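NO-binding heme-dependent sensor protein (PDB 4U9B) binds heme and probably serves as a nitric oxide sensor of the H-NOX family, carrying NO on its ferrous heme iron in this structure. Local coordinates at residues M1-V13 and Y36-I50. Numbering follows the deposited sequence.
Sequences MKGIIFNVLEDMV and YVSAKSYAESELFSI. With HEM (protoporphyrin IX containing Fe), chain B.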
ATOM      1  N   MET A   1      -1.905  -5.342 -11.114  1.00 22.59           N
ATOM      2  CA  MET A   1      -2.424  -4.329 -10.151  1.00 22.46           C
ATOM      3  C   MET A   1      -3.948  -4.303 -10.222  1.00 22.28           C
ATOM      4  O   MET A   1      -4.525  -3.946 -11.251  1.00 21.73           O
ATOM      5  CB  MET A   1      -1.836  -2.945 -10.454  1.00 22.64           C
ATOM      6  CG  MET A   1      -2.038  -1.907  -9.348  1.00 22.71           C
ATOM      7  SD  MET A   1      -1.191  -2.288  -7.802  1.00 23.49           S
ATOM      8  CE  MET A   1       0.522  -2.205  -8.313  1.00 21.98           C
ATOM      9  N   LYS A   2      -4.599  -4.697  -9.132  1.00 18.81           N
ATOM     10  CA  LYS A   2      -6.051  -4.798  -9.122  1.00 18.04           C
ATOM     11  C   LYS A   2      -6.696  -3.418  -9.118  1.00 19.33           C
ATOM     12  O   LYS A   2      -6.132  -2.453  -8.602  1.00 19.58           O
ATOM     13  CB  LYS A   2      -6.530  -5.614  -7.916  1.00 19.84           C
ATOM     14  CG  LYS A   2      -6.276  -7.115  -8.037  1.00 20.20           C
ATOM     15  CD  LYS A   2      -7.061  -7.726  -9.192  1.00 21.78           C
ATOM     16  CE  LYS A   2      -6.827  -9.219  -9.324  1.00 23.87           C
ATOM     17  NZ  LYS A   2      -7.420  -9.743 -10.590  1.00 23.90           N
ATOM     18  N   GLY A   3      -7.882  -3.339  -9.711  1.00 19.78           N
ATOM     19  CA  GLY A   3      -8.591  -2.082  -9.858  1.00 19.91           C
ATOM     20  C   GLY A   3      -8.881  -1.381  -8.547  1.00 20.59           C
ATOM     21  O   GLY A   3      -8.978  -0.157  -8.515  1.00 22.07           O
ATOM     22  N   ILE A   4      -9.023  -2.145  -7.466  1.00 20.59           N
ATOM     23  CA  ILE A   4      -9.315  -1.549  -6.165  1.00 23.42           C
ATOM     24  C   ILE A   4      -8.230  -0.542  -5.792  1.00 21.25           C
ATOM     25  O   ILE A   4      -8.517   0.514  -5.236  1.00 20.58           O
ATOM     26  CB  ILE A   4      -9.448  -2.616  -5.044  1.00 23.32           C
ATOM     27  CG1 ILE A   4      -9.624  -1.937  -3.685  1.00 24.62           C
ATOM     28  CG2 ILE A   4      -8.237  -3.538  -5.010  1.00 21.88           C
ATOM     29  CD1 ILE A   4     -10.204  -2.844  -2.610  1.00 28.31           C
ATOM     30  N   ILE A   5      -6.987  -0.859  -6.129  1.00 18.12           N
ATOM     31  CA  ILE A   5      -5.878   0.037  -5.829  1.00 18.75           C
ATOM     32  C   ILE A   5      -6.053   1.343  -6.596  1.00 19.16           C
ATOM     33  O   ILE A   5      -5.873   2.427  -6.041  1.00 19.19           O
ATOM     34  CB  ILE A   5      -4.522  -0.602  -6.182  1.00 19.57           C
ATOM     35  CG1 ILE A   5      -4.370  -1.961  -5.485  1.00 21.90           C
ATOM     36  CG2 ILE A   5      -3.376   0.333  -5.808  1.00 18.59           C
ATOM     37  CD1 ILE A   5      -4.445  -1.910  -3.965  1.00 24.08           C
ATOM     38  N   PHE A   6      -6.419   1.231  -7.870  1.00 20.82           N
ATOM     39  CA  PHE A   6      -6.703   2.399  -8.691  1.00 21.32           C
ATOM     40  C   PHE A   6      -7.915   3.164  -8.172  1.00 23.07           C
ATOM     41  O   PHE A   6      -7.946   4.389  -8.224  1.00 22.87           O
ATOM     42  CB  PHE A   6      -6.941   1.994 -10.147  1.00 19.59           C
ATOM     43  CG  PHE A   6      -5.716   1.495 -10.847  1.00 18.51           C
ATOM     44  CD1 PHE A   6      -4.877   2.375 -11.512  1.00 20.00           C
ATOM     45  CD2 PHE A   6      -5.402   0.149 -10.846  1.00 19.30           C
ATOM     46  CE1 PHE A   6      -3.751   1.916 -12.165  1.00 19.61           C
ATOM     47  CE2 PHE A   6      -4.276  -0.314 -11.491  1.00 19.73           C
ATOM     48  CZ  PHE A   6      -3.448   0.571 -12.152  1.00 19.47           C
ATOM     49  N   ASN A   7      -8.917   2.442  -7.680  1.00 22.95           N
ATOM     50  CA  ASN A   7     -10.116   3.090  -7.158  1.00 25.14           C
ATOM     51  C   ASN A   7      -9.794   3.957  -5.949  1.00 24.70           C
ATOM     52  O   ASN A   7     -10.307   5.069  -5.824  1.00 24.01           O
ATOM     53  CB  ASN A   7     -11.182   2.055  -6.782  1.00 24.89           C
ATOM     54  CG  ASN A   7     -11.756   1.335  -7.987  1.00 24.86           C
ATOM     55  OD1 ASN A   7     -11.720   1.841  -9.115  1.00 28.08           O
ATOM     56  ND2 ASN A   7     -12.297   0.146  -7.753  1.00 23.43           N
ATOM     57  N   VAL A   8      -8.950   3.454  -5.054  1.00 22.02           N
ATOM     58  CA  VAL A   8      -8.575   4.226  -3.878  1.00 22.12           C
ATOM     59  C   VAL A   8      -7.687   5.395  -4.302  1.00 22.08           C
ATOM     60  O   VAL A   8      -7.780   6.483  -3.737  1.00 22.28           O
ATOM     61  CB  VAL A   8      -7.856   3.358  -2.824  1.00 20.70           C
ATOM     62  CG1 VAL A   8      -7.462   4.197  -1.622  1.00 23.15           C
ATOM     63  CG2 VAL A   8      -8.756   2.213  -2.378  1.00 22.00           C
ATOM     64  N   LEU A   9      -6.839   5.176  -5.304  1.00 21.39           N
ATOM     65  CA  LEU A   9      -6.011   6.254  -5.833  1.00 22.25           C
ATOM     66  C   LEU A   9      -6.905   7.348  -6.401  1.00 22.96           C
ATOM     67  O   LEU A   9      -6.641   8.533  -6.203  1.00 26.19           O
ATOM     68  CB  LEU A   9      -5.045   5.739  -6.907  1.00 20.97           C
ATOM     69  CG  LEU A   9      -4.096   6.783  -7.513  1.00 24.23           C
ATOM     70  CD1 LEU A   9      -3.144   7.330  -6.464  1.00 26.69           C
ATOM     71  CD2 LEU A   9      -3.312   6.201  -8.678  1.00 25.08           C
ATOM     72  N   GLU A  10      -7.973   6.952  -7.091  1.00 23.61           N
ATOM     73  CA  GLU A  10      -8.921   7.921  -7.633  1.00 25.50           C
ATOM     74  C   GLU A  10      -9.514   8.760  -6.506  1.00 29.46           C
ATOM     75  O   GLU A  10      -9.577   9.986  -6.607  1.00 30.92           O
ATOM     76  CB  GLU A  10     -10.045   7.234  -8.417  1.00 23.76           C
ATOM     77  CG  GLU A  10     -11.016   8.230  -9.072  1.00 27.58           C
ATOM     78  CD  GLU A  10     -12.179   7.561  -9.774  1.00 32.81           C
ATOM     79  OE1 GLU A  10     -13.210   8.237  -9.981  1.00 35.61           O
ATOM     80  OE2 GLU A  10     -12.065   6.368 -10.126  1.00 33.93           O
ATOM     81  N   ASP A  11      -9.949   8.098  -5.435  1.00 30.03           N
ATOM     82  CA  ASP A  11     -10.510   8.799  -4.286  1.00 29.33           C
ATOM     83  C   ASP A  11      -9.539   9.854  -3.770  1.00 28.76           C
ATOM     84  O   ASP A  11      -9.938  10.960  -3.416  1.00 32.84           O
ATOM     85  CB  ASP A  11     -10.859   7.818  -3.160  1.00 26.81           C
ATOM     86  CG  ASP A  11     -12.036   6.923  -3.504  1.00 30.09           C
ATOM     87  OD1 ASP A  11     -12.785   7.256  -4.446  1.00 32.25           O
ATOM     88  OD2 ASP A  11     -12.218   5.890  -2.825  1.00 31.88           O
ATOM     89  N   MET A  12      -8.257   9.512  -3.745  1.00 29.54           N
ATOM     90  CA  MET A  12      -7.241  10.417  -3.225  1.00 29.05           C
ATOM     91  C   MET A  12      -7.006  11.591  -4.175  1.00 30.57           C
ATOM     92  O   MET A  12      -7.039  12.750  -3.757  1.00 33.06           O
ATOM     93  CB  MET A  12      -5.936   9.657  -2.981  1.00 29.16           C
ATOM     94  CG  MET A  12      -4.906  10.446  -2.197  1.00 30.29           C
ATOM     95  SD  MET A  12      -3.428   9.490  -1.814  1.00 32.43           S
ATOM     96  CE  MET A  12      -2.640  10.574  -0.623  1.00 34.27           C
ATOM     97  N   VAL A  13      -6.780  11.287  -5.451  1.00 31.83           N
ATOM     98  CA  VAL A  13      -6.506  12.312  -6.455  1.00 31.89           C
ATOM     99  C   VAL A  13      -7.701  13.248  -6.627  1.00 34.88           C
ATOM    100  O   VAL A  13      -7.552  14.468  -6.573  1.00 36.08           O
ATOM    101  CB  VAL A  13      -6.145  11.680  -7.818  1.00 33.27           C
ATOM    102  CG1 VAL A  13      -6.019  12.749  -8.911  1.00 32.47           C
ATOM    103  CG2 VAL A  13      -4.852  10.881  -7.704  1.00 34.53           C
ATOM    104  N   TYR A  36     -11.478   1.534 -14.238  1.00 29.70           N
ATOM    105  CA  TYR A  36     -10.876   0.571 -13.325  1.00 25.94           C
ATOM    106  C   TYR A  36     -11.932  -0.210 -12.548  1.00 26.83           C
ATOM    107  O   TYR A  36     -12.570   0.306 -11.633  1.00 30.20           O
ATOM    108  CB  TYR A  36      -9.913   1.281 -12.375  1.00 22.97           C
ATOM    109  CG  TYR A  36      -8.676   1.785 -13.086  1.00 23.96           C
ATOM    110  CD1 TYR A  36      -7.755   0.896 -13.624  1.00 23.60           C
ATOM    111  CD2 TYR A  36      -8.435   3.143 -13.233  1.00 25.55           C
ATOM    112  CE1 TYR A  36      -6.625   1.345 -14.281  1.00 26.08           C
ATOM    113  CE2 TYR A  36      -7.308   3.601 -13.891  1.00 25.36           C
ATOM    114  CZ  TYR A  36      -6.408   2.698 -14.413  1.00 26.11           C
ATOM    115  OH  TYR A  36      -5.285   3.143 -15.070  1.00 26.73           O
ATOM    116  N   VAL A  37     -12.107  -1.464 -12.951  1.00 24.32           N
ATOM    117  CA  VAL A  37     -12.995  -2.403 -12.277  1.00 25.07           C
ATOM    118  C   VAL A  37     -12.248  -3.052 -11.119  1.00 24.32           C
ATOM    119  O   VAL A  37     -11.183  -3.634 -11.319  1.00 23.78           O
ATOM    120  CB  VAL A  37     -13.500  -3.487 -13.253  1.00 29.66           C
ATOM    121  CG1 VAL A  37     -14.305  -4.556 -12.524  1.00 32.06           C
ATOM    122  CG2 VAL A  37     -14.324  -2.854 -14.367  1.00 32.70           C
ATOM    123  N   SER A  38     -12.819  -2.959  -9.921  1.00 25.48           N
ATOM    124  CA  SER A  38     -12.154  -3.392  -8.688  1.00 27.32           C
ATOM    125  C   SER A  38     -11.472  -4.756  -8.789  1.00 26.48           C
ATOM    126  O   SER A  38     -10.329  -4.922  -8.355  1.00 26.02           O
ATOM    127  CB  SER A  38     -13.164  -3.425  -7.539  1.00 30.70           C
ATOM    128  OG  SER A  38     -14.127  -4.451  -7.729  1.00 38.10           O
ATOM    129  N   ALA A  39     -12.174  -5.724  -9.370  1.00 24.87           N
ATOM    130  CA  ALA A  39     -11.728  -7.113  -9.364  1.00 25.50           C
ATOM    131  C   ALA A  39     -10.732  -7.435 -10.475  1.00 26.44           C
ATOM    132  O   ALA A  39     -10.075  -8.475 -10.432  1.00 27.22           O
ATOM    133  CB  ALA A  39     -12.937  -8.039  -9.476  1.00 25.27           C
ATOM    134  N   LYS A  40     -10.616  -6.546 -11.458  1.00 25.28           N
ATOM    135  CA  LYS A  40      -9.797  -6.791 -12.642  0.51 24.24           C
ATOM    136  C   LYS A  40      -8.348  -6.363 -12.435  1.00 25.39           C
ATOM    137  O   LYS A  40      -8.068  -5.417 -11.697  1.00 25.17           O
ATOM    138  CB  LYS A  40     -10.395  -6.055 -13.847  0.51 25.83           C
ATOM    139  CG  LYS A  40      -9.675  -6.298 -15.169  0.51 30.16           C
ATOM    140  CD  LYS A  40     -10.578  -5.982 -16.357  0.51 35.80           C
ATOM    141  CE  LYS A  40      -9.919  -6.342 -17.682  0.51 37.52           C
ATOM    142  NZ  LYS A  40      -9.359  -5.153 -18.380  0.51 39.63           N
ATOM    143  N   SER A  41      -7.436  -7.064 -13.100  1.00 23.73           N
ATOM    144  CA  SER A  41      -6.016  -6.737 -13.056  1.00 23.65           C
ATOM    145  C   SER A  41      -5.655  -5.768 -14.173  1.00 24.33           C
ATOM    146  O   SER A  41      -6.113  -5.913 -15.307  1.00 24.53           O
ATOM    147  CB  SER A  41      -5.172  -8.005 -13.169  1.00 27.08           C
ATOM    148  OG  SER A  41      -5.347  -8.833 -12.033  1.00 27.83           O
ATOM    149  N   TYR A  42      -4.834  -4.780 -13.834  1.00 23.50           N
ATOM    150  CA  TYR A  42      -4.352  -3.794 -14.791  1.00 24.66           C
ATOM    151  C   TYR A  42      -2.836  -3.677 -14.701  1.00 23.94           C
ATOM    152  O   TYR A  42      -2.233  -4.053 -13.693  1.00 22.39           O
ATOM    153  CB  TYR A  42      -5.010  -2.438 -14.532  1.00 22.38           C
ATOM    154  CG  TYR A  42      -6.513  -2.475 -14.651  1.00 23.77           C
ATOM    155  CD1 TYR A  42      -7.132  -2.257 -15.874  1.00 24.66           C
ATOM    156  CD2 TYR A  42      -7.315  -2.742 -13.546  1.00 24.62           C
ATOM    157  CE1 TYR A  42      -8.501  -2.295 -15.996  1.00 25.93           C
ATOM    158  CE2 TYR A  42      -8.694  -2.783 -13.660  1.00 25.31           C
ATOM    159  CZ  TYR A  42      -9.281  -2.558 -14.889  1.00 27.01           C
ATOM    160  OH  TYR A  42     -10.651  -2.597 -15.021  1.00 27.59           O
ATOM    161  N   ALA A  43      -2.226  -3.168 -15.768  1.00 25.00           N
ATOM    162  CA  ALA A  43      -0.786  -2.970 -15.803  1.00 23.39           C
ATOM    163  C   ALA A  43      -0.347  -2.040 -14.676  1.00 24.35           C
ATOM    164  O   ALA A  43      -0.858  -0.927 -14.538  1.00 24.36           O
ATOM    165  CB  ALA A  43      -0.365  -2.407 -17.146  1.00 23.82           C
ATOM    166  N   GLU A  44       0.599  -2.503 -13.870  1.00 22.23           N
ATOM    167  CA  GLU A  44       1.088  -1.706 -12.753  1.00 21.55           C
ATOM    168  C   GLU A  44       1.732  -0.420 -13.262  1.00 21.54           C
ATOM    169  O   GLU A  44       1.814   0.569 -12.532  1.00 21.62           O
ATOM    170  CB  GLU A  44       2.080  -2.507 -11.912  1.00 25.02           C
ATOM    171  CG  GLU A  44       3.350  -2.888 -12.647  1.00 29.15           C
ATOM    172  CD  GLU A  44       4.093  -4.018 -11.966  1.00 31.99           C
ATOM    173  OE1 GLU A  44       3.466  -5.063 -11.694  1.00 33.66           O
ATOM    174  OE2 GLU A  44       5.302  -3.858 -11.699  1.00 31.99           O
ATOM    175  N   SER A  45       2.178  -0.435 -14.516  1.00 21.55           N
ATOM    176  CA  SER A  45       2.782   0.745 -15.123  1.00 22.97           C
ATOM    177  C   SER A  45       1.794   1.906 -15.162  1.00 19.75           C
ATOM    178  O   SER A  45       2.194   3.063 -15.078  1.00 20.04           O
ATOM    179  CB  SER A  45       3.279   0.435 -16.535  1.00 23.69           C
ATOM    180  OG  SER A  45       2.228  -0.045 -17.353  1.00 26.17           O
ATOM    181  N   GLU A  46       0.504   1.603 -15.282  1.00 20.86           N
ATOM    182  CA  GLU A  46      -0.503   2.654 -15.287  1.00 21.61           C
ATOM    183  C   GLU A  46      -0.504   3.369 -13.942  1.00 20.91           C
ATOM    184  O   GLU A  46      -0.513   4.595 -13.888  1.00 21.79           O
ATOM    185  CB  GLU A  46      -1.893   2.090 -15.604  1.00 25.61           C
ATOM    186  CG  GLU A  46      -2.041   1.634 -17.050  1.00 27.20           C
ATOM    187  CD  GLU A  46      -3.416   1.069 -17.370  1.00 29.47           C
ATOM    188  OE1 GLU A  46      -4.414   1.531 -16.779  1.00 30.24           O
ATOM    189  OE2 GLU A  46      -3.493   0.158 -18.219  1.00 30.31           O
ATOM    190  N   LEU A  47      -0.473   2.598 -12.858  1.00 19.65           N
ATOM    191  CA  LEU A  47      -0.449   3.170 -11.518  1.00 20.63           C
ATOM    192  C   LEU A  47       0.807   4.017 -11.327  1.00 19.65           C
ATOM    193  O   LEU A  47       0.731   5.173 -10.910  1.00 20.17           O
ATOM    194  CB  LEU A  47      -0.510   2.069 -10.454  1.00 20.15           C
ATOM    195  CG  LEU A  47      -0.691   2.543  -9.010  1.00 24.32           C
ATOM    196  CD1 LEU A  47      -2.160   2.788  -8.700  1.00 27.89           C
ATOM    197  CD2 LEU A  47      -0.096   1.537  -8.037  1.00 26.17           C
ATOM    198  N   PHE A  48       1.962   3.442 -11.650  1.00 19.08           N
ATOM    199  CA  PHE A  48       3.234   4.135 -11.468  1.00 19.84           C
ATOM    200  C   PHE A  48       3.313   5.404 -12.318  1.00 21.28           C
ATOM    201  O   PHE A  48       3.804   6.434 -11.854  1.00 21.46           O
ATOM    202  CB  PHE A  48       4.406   3.208 -11.803  1.00 19.62           C
ATOM    203  CG  PHE A  48       4.721   2.203 -10.727  1.00 23.17           C
ATOM    204  CD1 PHE A  48       5.098   2.621  -9.460  1.00 24.92           C
ATOM    205  CD2 PHE A  48       4.671   0.845 -10.991  1.00 22.80           C
ATOM    206  CE1 PHE A  48       5.402   1.700  -8.470  1.00 26.55           C
ATOM    207  CE2 PHE A  48       4.971  -0.081 -10.004  1.00 26.74           C
ATOM    208  CZ  PHE A  48       5.337   0.349  -8.744  1.00 27.75           C
ATOM    209  N   SER A  49       2.826   5.334 -13.555  1.00 21.07           N
ATOM    210  CA  SER A  49       2.852   6.494 -14.441  1.00 21.47           C
ATOM    211  C   SER A  49       2.021   7.629 -13.863  1.00 21.42           C
ATOM    212  O   SER A  49       2.435   8.787 -13.883  1.00 21.53           O
ATOM    213  CB  SER A  49       2.340   6.129 -15.835  1.00 23.65           C
ATOM    214  OG  SER A  49       3.297   5.358 -16.531  1.00 28.41           O
ATOM    215  N   ILE A  50       0.844   7.290 -13.347  1.00 21.25           N
ATOM    216  CA  ILE A  50      -0.025   8.282 -12.733  1.00 22.64           C
ATOM    217  C   ILE A  50       0.660   8.918 -11.530  1.00 23.29           C
ATOM    218  O   ILE A  50       0.708  10.143 -11.414  1.00 25.69           O
ATOM    219  CB  ILE A  50      -1.370   7.667 -12.300  1.00 22.91           C
ATOM    220  CG1 ILE A  50      -2.195   7.294 -13.536  1.00 24.58           C
ATOM    221  CG2 ILE A  50      -2.164   8.646 -11.432  1.00 23.58           C
ATOM    222  CD1 ILE A  50      -3.366   6.387 -13.240  1.00 26.05           C
TER
HETATM  223  CHA HEM B 201      -1.284  -4.882  -2.358  1.00 18.94           C
HETATM  224  CHB HEM B 201       1.158  -4.373   1.790  1.00 17.84           C
HETATM  225  CHC HEM B 201      -2.961  -4.592   4.295  1.00 22.34           C
HETATM  226  CHD HEM B 201      -5.162  -6.271   0.313  1.00 19.74           C
HETATM  227  C1A HEM B 201      -0.308  -4.541  -1.454  1.00 16.36           C
HETATM  228  C2A HEM B 201       0.922  -3.830  -1.745  1.00 17.66           C
HETATM  229  C3A HEM B 201       1.587  -3.692  -0.593  1.00 19.07           C
HETATM  230  C4A HEM B 201       0.810  -4.306   0.460  1.00 16.69           C
HETATM  231  CMA HEM B 201       2.946  -3.001  -0.387  1.00 18.26           C
HETATM  232  CAA HEM B 201       1.381  -3.323  -3.131  1.00 20.86           C
HETATM  233  CBA HEM B 201       1.757  -4.492  -4.046  1.00 20.90           C
HETATM  234  CGA HEM B 201       3.198  -4.927  -3.895  1.00 20.79           C
HETATM  235  O1A HEM B 201       3.614  -5.868  -4.628  1.00 18.80           O
HETATM  236  O2A HEM B 201       3.946  -4.355  -3.059  1.00 20.05           O
HETATM  237  C1B HEM B 201       0.263  -4.329   2.831  1.00 19.64           C
HETATM  238  C2B HEM B 201       0.573  -3.994   4.202  1.00 17.62           C
HETATM  239  C3B HEM B 201      -0.571  -4.066   4.909  1.00 20.65           C
HETATM  240  C4B HEM B 201      -1.632  -4.426   3.984  1.00 21.45           C
HETATM  241  CMB HEM B 201       2.009  -3.661   4.667  1.00 17.93           C
HETATM  242  CAB HEM B 201      -0.841  -3.799   6.409  1.00 22.02           C
HETATM  243  CBB HEM B 201      -0.028  -3.085   7.194  1.00 25.41           C
HETATM  244  C1C HEM B 201      -3.928  -5.074   3.436  1.00 23.21           C
HETATM  245  C2C HEM B 201      -5.312  -5.316   3.775  1.00 23.38           C
HETATM  246  C3C HEM B 201      -5.942  -5.792   2.694  1.00 21.14           C
HETATM  247  C4C HEM B 201      -4.966  -5.858   1.613  1.00 21.92           C
HETATM  248  CMC HEM B 201      -5.927  -5.065   5.167  1.00 25.31           C
HETATM  249  CAC HEM B 201      -7.449  -6.160   2.678  1.00 24.26           C
HETATM  250  CBC HEM B 201      -8.024  -6.863   1.696  1.00 34.22           C
HETATM  251  C1D HEM B 201      -4.368  -5.959  -0.769  1.00 20.11           C
HETATM  252  C2D HEM B 201      -4.801  -6.035  -2.144  1.00 20.12           C
HETATM  253  C3D HEM B 201      -3.595  -5.603  -2.974  1.00 18.80           C
HETATM  254  C4D HEM B 201      -2.549  -5.311  -2.025  1.00 18.66           C
HETATM  255  CMD HEM B 201      -6.190  -6.451  -2.667  1.00 21.15           C
HETATM  256  CAD HEM B 201      -3.506  -5.495  -4.506  1.00 19.68           C
HETATM  257  CBD HEM B 201      -3.034  -6.818  -5.102  1.00 20.18           C
HETATM  258  CGD HEM B 201      -2.951  -6.670  -6.598  1.00 20.63           C
HETATM  259  O1D HEM B 201      -2.867  -5.509  -7.067  1.00 22.04           O
HETATM  260  O2D HEM B 201      -2.965  -7.703  -7.322  1.00 21.26           O
HETATM  261  NA  HEM B 201      -0.347  -4.809  -0.096  1.00 17.74           N
HETATM  262  NB  HEM B 201      -1.085  -4.583   2.730  1.00 20.43           N
HETATM  263  NC  HEM B 201      -3.752  -5.417   2.108  1.00 21.71           N
HETATM  264  ND  HEM B 201      -3.040  -5.531  -0.739  1.00 19.89           N
HETATM  265 FE   HEM B 201      -2.001  -5.283   1.014  1.00 20.95          FE
HETATM  266  O   HOH W   1       0.489  -5.584 -10.118  1.00 23.96           O
HETATM  267  O   HOH W   2      -3.200  -7.618 -10.068  1.00 24.61           O
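Lys2 and Ser41 face each other in a single beta bridge, and Lys2 NZ reaches Ser41 OG at 2.7 Å and Ala39 O at 2.9 Å, with His111 O as a third acceptor. Lys2 N donates almost linearly (167°) to heme O1D at 2.8 Å. Two reciprocal backbone bonds tie Met1 to Tyr42: Tyr42 N donates to Met1 O (2.7 Å) from above the carbonyl plane, whereas Met1 N meets Tyr42 O within its plane. Gly3 N donates to Lys40 O at 2.9 Å; the nitrogen lies nearly on the C=O line, but the bond is bent at the hydrogen. A CB placed on Gly3 would clash with Val37 O, consistent with an approach that suits glycine. Beyond this backbone network, the Phe6 and Tyr36 rings form an offset stack, planes 7° apart and centroids 3.9 Å apart. Leu47 CD1 lies over the opposite face of Phe6, and Tyr42 presents its edge to Phe6 with planes at 75°. Tyr36 OH donates to the anti lone pair of Glu46 OE1 (2.5 Å), which probably helps hold the stacked ring in place; Arg34 pairs with Glu46 OE2. A leucine in place of Tyr36 would probably leave one Phe6 face without its stacking partner and Glu46 OE1 without this donor. Bends at chi2 and chi3 carry Met1 CE to Leu47 CD2 (3.8 Å). Helix segments 3-13 and 44-50, nearly parallel, thus join at the propionate side of the H-NOX heme pocket.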